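Local atomic coordinates of L-ornithine 5-monooxygenase (Pseudomonas aeruginosa, PDB entry 3S5W), a protein that uses FAD, NADPH and molecular oxygen to hydroxylate the side-chain nitrogen of L-ornithine, the first step in making hydroxamate siderophores such as pyoverdin. Residues F38-Q50 with L133-Y146. Sequence-based numbering, arbitrary orientation.
With FAD (flavin-adenine dinucleotide), chain C; PO4 (phosphate ion), chain D.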
# COMPACT_ATOMS: atom_id res chain seq x y z
N PHE A 38 3.19 -1.69 -11.50
CA PHE A 38 4.47 -1.00 -11.58
C PHE A 38 4.52 0.07 -10.49
O PHE A 38 4.85 1.23 -10.74
CB PHE A 38 4.71 -0.39 -12.98
CG PHE A 38 6.17 -0.19 -13.32
CD1 PHE A 38 7.12 -1.17 -12.98
CD2 PHE A 38 6.61 0.96 -13.97
CE1 PHE A 38 8.47 -1.03 -13.29
CE2 PHE A 38 7.98 1.13 -14.29
CZ PHE A 38 8.90 0.12 -13.94
N GLY A 39 4.15 -0.34 -9.27
CA GLY A 39 4.39 0.48 -8.08
C GLY A 39 5.81 0.26 -7.57
O GLY A 39 6.63 -0.42 -8.22
N PRO A 40 6.13 0.81 -6.37
CA PRO A 40 7.47 0.70 -5.82
C PRO A 40 8.08 -0.70 -5.84
O PRO A 40 9.26 -0.82 -6.15
CB PRO A 40 7.30 1.21 -4.36
CG PRO A 40 6.16 2.23 -4.47
CD PRO A 40 5.27 1.75 -5.62
N SER A 41 7.30 -1.74 -5.55
CA SER A 41 7.88 -3.09 -5.54
C SER A 41 8.49 -3.45 -6.91
O SER A 41 9.61 -3.94 -7.00
CB SER A 41 6.84 -4.14 -5.14
OG SER A 41 6.61 -4.08 -3.76
N ASN A 42 7.72 -3.23 -7.97
CA ASN A 42 8.19 -3.63 -9.28
C ASN A 42 9.11 -2.61 -9.93
O ASN A 42 9.96 -2.99 -10.73
CB ASN A 42 7.03 -4.04 -10.19
CG ASN A 42 6.53 -5.45 -9.87
OD1 ASN A 42 7.17 -6.22 -9.14
ND2 ASN A 42 5.40 -5.81 -10.45
N ILE A 43 9.00 -1.34 -9.55
CA ILE A 43 9.99 -0.35 -10.00
C ILE A 43 11.35 -0.73 -9.40
O ILE A 43 12.36 -0.76 -10.10
CB ILE A 43 9.60 1.11 -9.59
CG1 ILE A 43 8.26 1.52 -10.19
CG2 ILE A 43 10.66 2.06 -10.06
CD1 ILE A 43 7.60 2.79 -9.60
N ALA A 44 11.39 -1.03 -8.09
CA ALA A 44 12.64 -1.45 -7.46
C ALA A 44 13.22 -2.70 -8.14
O ALA A 44 14.46 -2.84 -8.31
CB ALA A 44 12.43 -1.73 -5.95
N LEU A 45 12.34 -3.62 -8.48
CA LEU A 45 12.74 -4.81 -9.22
C LEU A 45 13.33 -4.50 -10.63
O LEU A 45 14.36 -5.07 -11.00
CB LEU A 45 11.58 -5.80 -9.32
CG LEU A 45 11.85 -7.10 -10.10
CD1 LEU A 45 13.00 -7.88 -9.43
CD2 LEU A 45 10.57 -7.91 -10.06
N ALA A 46 12.70 -3.59 -11.39
CA ALA A 46 13.20 -3.17 -12.70
C ALA A 46 14.63 -2.60 -12.59
O ALA A 46 15.52 -2.86 -13.45
CB ALA A 46 12.26 -2.09 -13.31
N ILE A 47 14.86 -1.81 -11.54
CA ILE A 47 16.21 -1.29 -11.27
C ILE A 47 17.20 -2.41 -11.00
O ILE A 47 18.32 -2.42 -11.57
CB ILE A 47 16.22 -0.31 -10.06
CG1 ILE A 47 15.34 0.89 -10.34
CG2 ILE A 47 17.66 0.10 -9.70
CD1 ILE A 47 15.00 1.71 -9.07
N ALA A 48 16.83 -3.35 -10.14
CA ALA A 48 17.75 -4.43 -9.78
C ALA A 48 18.06 -5.33 -11.00
O ALA A 48 19.21 -5.79 -11.17
CB ALA A 48 17.19 -5.23 -8.65
N LEU A 49 17.04 -5.54 -11.84
CA LEU A 49 17.22 -6.28 -13.11
C LEU A 49 18.18 -5.57 -14.04
O LEU A 49 19.08 -6.22 -14.60
CB LEU A 49 15.88 -6.51 -13.83
CG LEU A 49 14.90 -7.47 -13.17
CD1 LEU A 49 13.51 -7.39 -13.81
CD2 LEU A 49 15.43 -8.89 -13.13
N GLN A 50 18.02 -4.25 -14.17
CA GLN A 50 18.93 -3.41 -14.97
C GLN A 50 20.40 -3.45 -14.48
O GLN A 50 21.33 -3.45 -15.32
CB GLN A 50 18.42 -1.97 -15.09
CG GLN A 50 19.41 -1.01 -15.76
CD GLN A 50 18.87 0.39 -15.94
OE1 GLN A 50 18.41 0.75 -17.02
NE2 GLN A 50 18.91 1.18 -14.88
N LEU A 133 9.02 8.72 -7.45
CA LEU A 133 8.67 7.44 -8.05
C LEU A 133 8.38 7.57 -9.55
O LEU A 133 8.82 6.73 -10.34
CB LEU A 133 7.45 6.85 -7.33
CG LEU A 133 7.77 6.38 -5.91
CD1 LEU A 133 6.48 5.99 -5.23
CD2 LEU A 133 8.77 5.18 -5.87
N ARG A 134 7.63 8.61 -9.91
CA ARG A 134 7.31 8.88 -11.33
C ARG A 134 8.60 9.15 -12.10
O ARG A 134 8.78 8.67 -13.21
CB ARG A 134 6.36 10.06 -11.44
CG ARG A 134 4.94 9.68 -11.00
CD ARG A 134 4.02 10.88 -10.86
NE ARG A 134 4.06 11.74 -12.04
CZ ARG A 134 3.30 11.59 -13.12
NH1 ARG A 134 2.40 10.61 -13.19
NH2 ARG A 134 3.44 12.43 -14.14
N TRP A 135 9.50 9.91 -11.49
CA TRP A 135 10.77 10.21 -12.14
C TRP A 135 11.59 8.94 -12.37
O TRP A 135 12.09 8.72 -13.46
CB TRP A 135 11.56 11.26 -11.36
CG TRP A 135 12.94 11.53 -11.92
CD1 TRP A 135 13.25 12.32 -12.99
CD2 TRP A 135 14.18 10.99 -11.44
NE1 TRP A 135 14.61 12.32 -13.20
CE2 TRP A 135 15.21 11.51 -12.26
CE3 TRP A 135 14.52 10.11 -10.38
CZ2 TRP A 135 16.56 11.19 -12.07
CZ3 TRP A 135 15.86 9.79 -10.18
CH2 TRP A 135 16.87 10.33 -11.02
N VAL A 136 11.69 8.07 -11.35
CA VAL A 136 12.43 6.82 -11.51
C VAL A 136 11.77 5.96 -12.62
O VAL A 136 12.48 5.47 -13.48
CB VAL A 136 12.53 6.02 -10.21
CG1 VAL A 136 13.18 4.63 -10.44
CG2 VAL A 136 13.41 6.79 -9.17
N ALA A 137 10.45 5.78 -12.53
CA ALA A 137 9.68 4.92 -13.46
C ALA A 137 9.83 5.38 -14.92
O ALA A 137 9.86 4.54 -15.81
CB ALA A 137 8.19 4.86 -13.06
N SER A 138 9.92 6.69 -15.15
CA SER A 138 10.14 7.28 -16.48
C SER A 138 11.46 6.86 -17.14
O SER A 138 11.67 7.16 -18.31
CB SER A 138 10.05 8.82 -16.43
OG SER A 138 11.29 9.36 -15.98
N HIS A 139 12.36 6.19 -16.40
CA HIS A 139 13.56 5.58 -17.01
C HIS A 139 13.33 4.16 -17.53
O HIS A 139 14.26 3.53 -18.05
CB HIS A 139 14.74 5.57 -16.02
CG HIS A 139 15.24 6.94 -15.69
ND1 HIS A 139 14.60 7.76 -14.79
CD2 HIS A 139 16.31 7.63 -16.15
CE1 HIS A 139 15.25 8.91 -14.71
NE2 HIS A 139 16.29 8.85 -15.53
N PHE A 140 12.09 3.66 -17.39
CA PHE A 140 11.77 2.26 -17.73
C PHE A 140 10.60 2.16 -18.71
O PHE A 140 9.85 1.18 -18.72
CB PHE A 140 11.55 1.41 -16.45
CG PHE A 140 12.77 1.32 -15.61
CD1 PHE A 140 13.05 2.31 -14.66
CD2 PHE A 140 13.69 0.30 -15.81
CE1 PHE A 140 14.24 2.27 -13.92
CE2 PHE A 140 14.86 0.25 -15.07
CZ PHE A 140 15.13 1.23 -14.11
N GLN A 141 10.47 3.20 -19.54
CA GLN A 141 9.41 3.34 -20.52
C GLN A 141 9.35 2.17 -21.51
O GLN A 141 8.26 1.81 -21.95
CB GLN A 141 9.52 4.67 -21.25
CG GLN A 141 9.02 5.86 -20.43
CD GLN A 141 9.32 7.21 -21.08
OE1 GLN A 141 9.93 8.10 -20.47
NE2 GLN A 141 8.89 7.37 -22.33
N GLU A 142 10.49 1.59 -21.84
CA GLU A 142 10.52 0.42 -22.74
C GLU A 142 9.94 -0.83 -22.08
O GLU A 142 9.45 -1.73 -22.78
CB GLU A 142 11.92 0.13 -23.28
CG GLU A 142 12.31 1.09 -24.42
CD GLU A 142 13.66 0.76 -25.06
OE1 GLU A 142 14.56 0.24 -24.36
OE2 GLU A 142 13.82 1.04 -26.28
N GLN A 143 9.96 -0.86 -20.75
CA GLN A 143 9.46 -1.99 -20.00
C GLN A 143 8.08 -1.80 -19.38
O GLN A 143 7.45 -2.75 -18.99
CB GLN A 143 10.46 -2.41 -18.93
CG GLN A 143 11.77 -2.92 -19.53
CD GLN A 143 12.79 -3.31 -18.52
OE1 GLN A 143 12.79 -2.83 -17.37
NE2 GLN A 143 13.70 -4.19 -18.92
N SER A 144 7.59 -0.58 -19.29
CA SER A 144 6.31 -0.38 -18.62
C SER A 144 5.17 -0.31 -19.63
O SER A 144 5.36 0.17 -20.75
CB SER A 144 6.36 0.88 -17.77
OG SER A 144 6.54 2.02 -18.60
N ARG A 145 3.99 -0.80 -19.24
CA ARG A 145 2.77 -0.60 -20.01
C ARG A 145 1.72 -0.07 -19.08
O ARG A 145 1.17 -0.84 -18.29
CB ARG A 145 2.31 -1.91 -20.66
CG ARG A 145 3.35 -2.54 -21.59
CD ARG A 145 3.43 -1.77 -22.92
NE ARG A 145 4.36 -2.43 -23.84
CZ ARG A 145 5.67 -2.18 -23.92
NH1 ARG A 145 6.26 -1.26 -23.15
NH2 ARG A 145 6.40 -2.86 -24.80
N TYR A 146 1.42 1.22 -19.17
CA TYR A 146 0.33 1.82 -18.39
C TYR A 146 -1.04 1.68 -19.02
O TYR A 146 -1.15 1.41 -20.23
CB TYR A 146 0.62 3.28 -18.09
CG TYR A 146 1.84 3.46 -17.21
CD1 TYR A 146 1.78 3.16 -15.83
CD2 TYR A 146 3.05 3.90 -17.76
CE1 TYR A 146 2.91 3.32 -15.01
CE2 TYR A 146 4.19 4.07 -16.94
CZ TYR A 146 4.11 3.77 -15.59
OH TYR A 146 5.23 3.95 -14.82
PA FAD C . 1.46 -0.48 -4.74
O1A FAD C . 0.12 -0.56 -4.11
O2A FAD C . 2.22 0.84 -4.48
O5B FAD C . 1.33 -0.66 -6.35
C5B FAD C . 0.49 -1.68 -6.86
C4B FAD C . 0.27 -1.29 -8.31
O4B FAD C . -0.44 -2.34 -8.91
C3B FAD C . -0.60 -0.05 -8.42
O3B FAD C . 0.08 0.96 -9.14
C2B FAD C . -1.86 -0.52 -9.15
O2B FAD C . -2.30 0.40 -10.14
C1B FAD C . -1.39 -1.78 -9.82
N9A FAD C . -2.39 -2.82 -10.00
C8A FAD C . -3.23 -3.38 -9.05
N7A FAD C . -3.94 -4.38 -9.66
C5A FAD C . -3.52 -4.46 -10.95
C6A FAD C . -3.90 -5.29 -12.01
N6A FAD C . -4.65 -6.38 -11.78
N1A FAD C . -3.28 -5.11 -13.24
C2A FAD C . -2.30 -4.16 -13.45
N3A FAD C . -1.92 -3.33 -12.40
C4A FAD C . -2.53 -3.49 -11.17
N1 FAD C . 4.97 2.56 3.03
C2 FAD C . 6.10 3.15 3.58
O2 FAD C . 7.12 2.51 3.73
N3 FAD C . 6.08 4.48 3.96
C4 FAD C . 4.96 5.25 3.80
O4 FAD C . 5.00 6.45 4.11
C4X FAD C . 3.80 4.65 3.26
N5 FAD C . 2.65 5.40 3.10
C5X FAD C . 1.51 4.81 2.58
C6 FAD C . 0.34 5.57 2.42
C7 FAD C . -0.81 5.01 1.91
C7M FAD C . -2.03 5.89 1.78
C8 FAD C . -0.82 3.66 1.57
C8M FAD C . -2.03 2.98 1.00
C9 FAD C . 0.33 2.89 1.71
C9A FAD C . 1.52 3.45 2.20
N10 FAD C . 2.68 2.69 2.36
C10 FAD C . 3.81 3.30 2.91
C1' FAD C . 2.74 1.23 2.04
C2' FAD C . 2.73 0.91 0.53
O2' FAD C . 2.15 -0.39 0.46
C3' FAD C . 4.16 0.88 0.01
O3' FAD C . 4.84 2.14 0.23
C4' FAD C . 4.21 0.61 -1.51
O4' FAD C . 3.30 1.47 -2.18
C5' FAD C . 4.00 -0.88 -1.91
O5' FAD C . 4.43 -1.02 -3.25
P FAD C . 3.80 -2.11 -4.27
O1P FAD C . 4.42 -1.80 -5.61
O2P FAD C . 4.06 -3.47 -3.67
O3P FAD C . 2.24 -1.78 -4.26
P PO4 D . 3.79 -5.07 -26.35
O1 PO4 D . 5.29 -4.99 -26.16
O2 PO4 D . 3.36 -6.45 -25.91
O3 PO4 D . 3.48 -4.84 -27.82
O4 PO4 D . 3.05 -4.01 -25.56
O HOH W 1 4.97 3.51 -12.35
O HOH W 2 15.08 -3.48 -15.99
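F38 and F140 are the two aromatic wedges that join the first part of helix 40-56, the dinucleotide-binding helix, to the end of helix 126-137 and the turn after it. In this Rossmann-type strand-turn-helix, F38 belongs to the turn that leads into the helix. Its CG lies anti to the backbone N (chi1 -156°), which carries the ring across to the second segment, where F38 CZ abuts F140 CB at 3.9 Å and CE2 meets the methyl of A137. In turn A46 CB sits over one face of the F140 ring, 4.1 Å from its centroid, in a CH-pi contact. A46 is small enough to let the flat ring come close, while I47 CG1 and the amide of Q50 approach the CZ end obliquely; Q50 NE2 is hydrogen-bonded to Y101 OH. Alongside the rings the seam is aliphatic: V136 CG1 touches both I43 CG2, at 3.6 Å, and I47 CD1, branched side chains that fill the gap between helix axes 10.6 Å apart at their closest. At the cofactor end L133 CD1 rests on P40 CG.

Around this core lie the cofactor site and two bridging waters. G39, at the N-cap, has no side chain and so lets FAD O5B come close. P40 opens the helix without needing to donate an amide proton, and S41 gives both its N and OG to the FAD pyrophosphate. L133 also touches W72, which binds FAD, and the F38 ring lies nearly parallel to that of F63 in strand 61-65. One water donates to both A46 O and Q143 OE1, linking helix and turn. A second water joins F38 O to Y146 OH, which lies at the edge of the F38 ring, 3.4 Å from CD2.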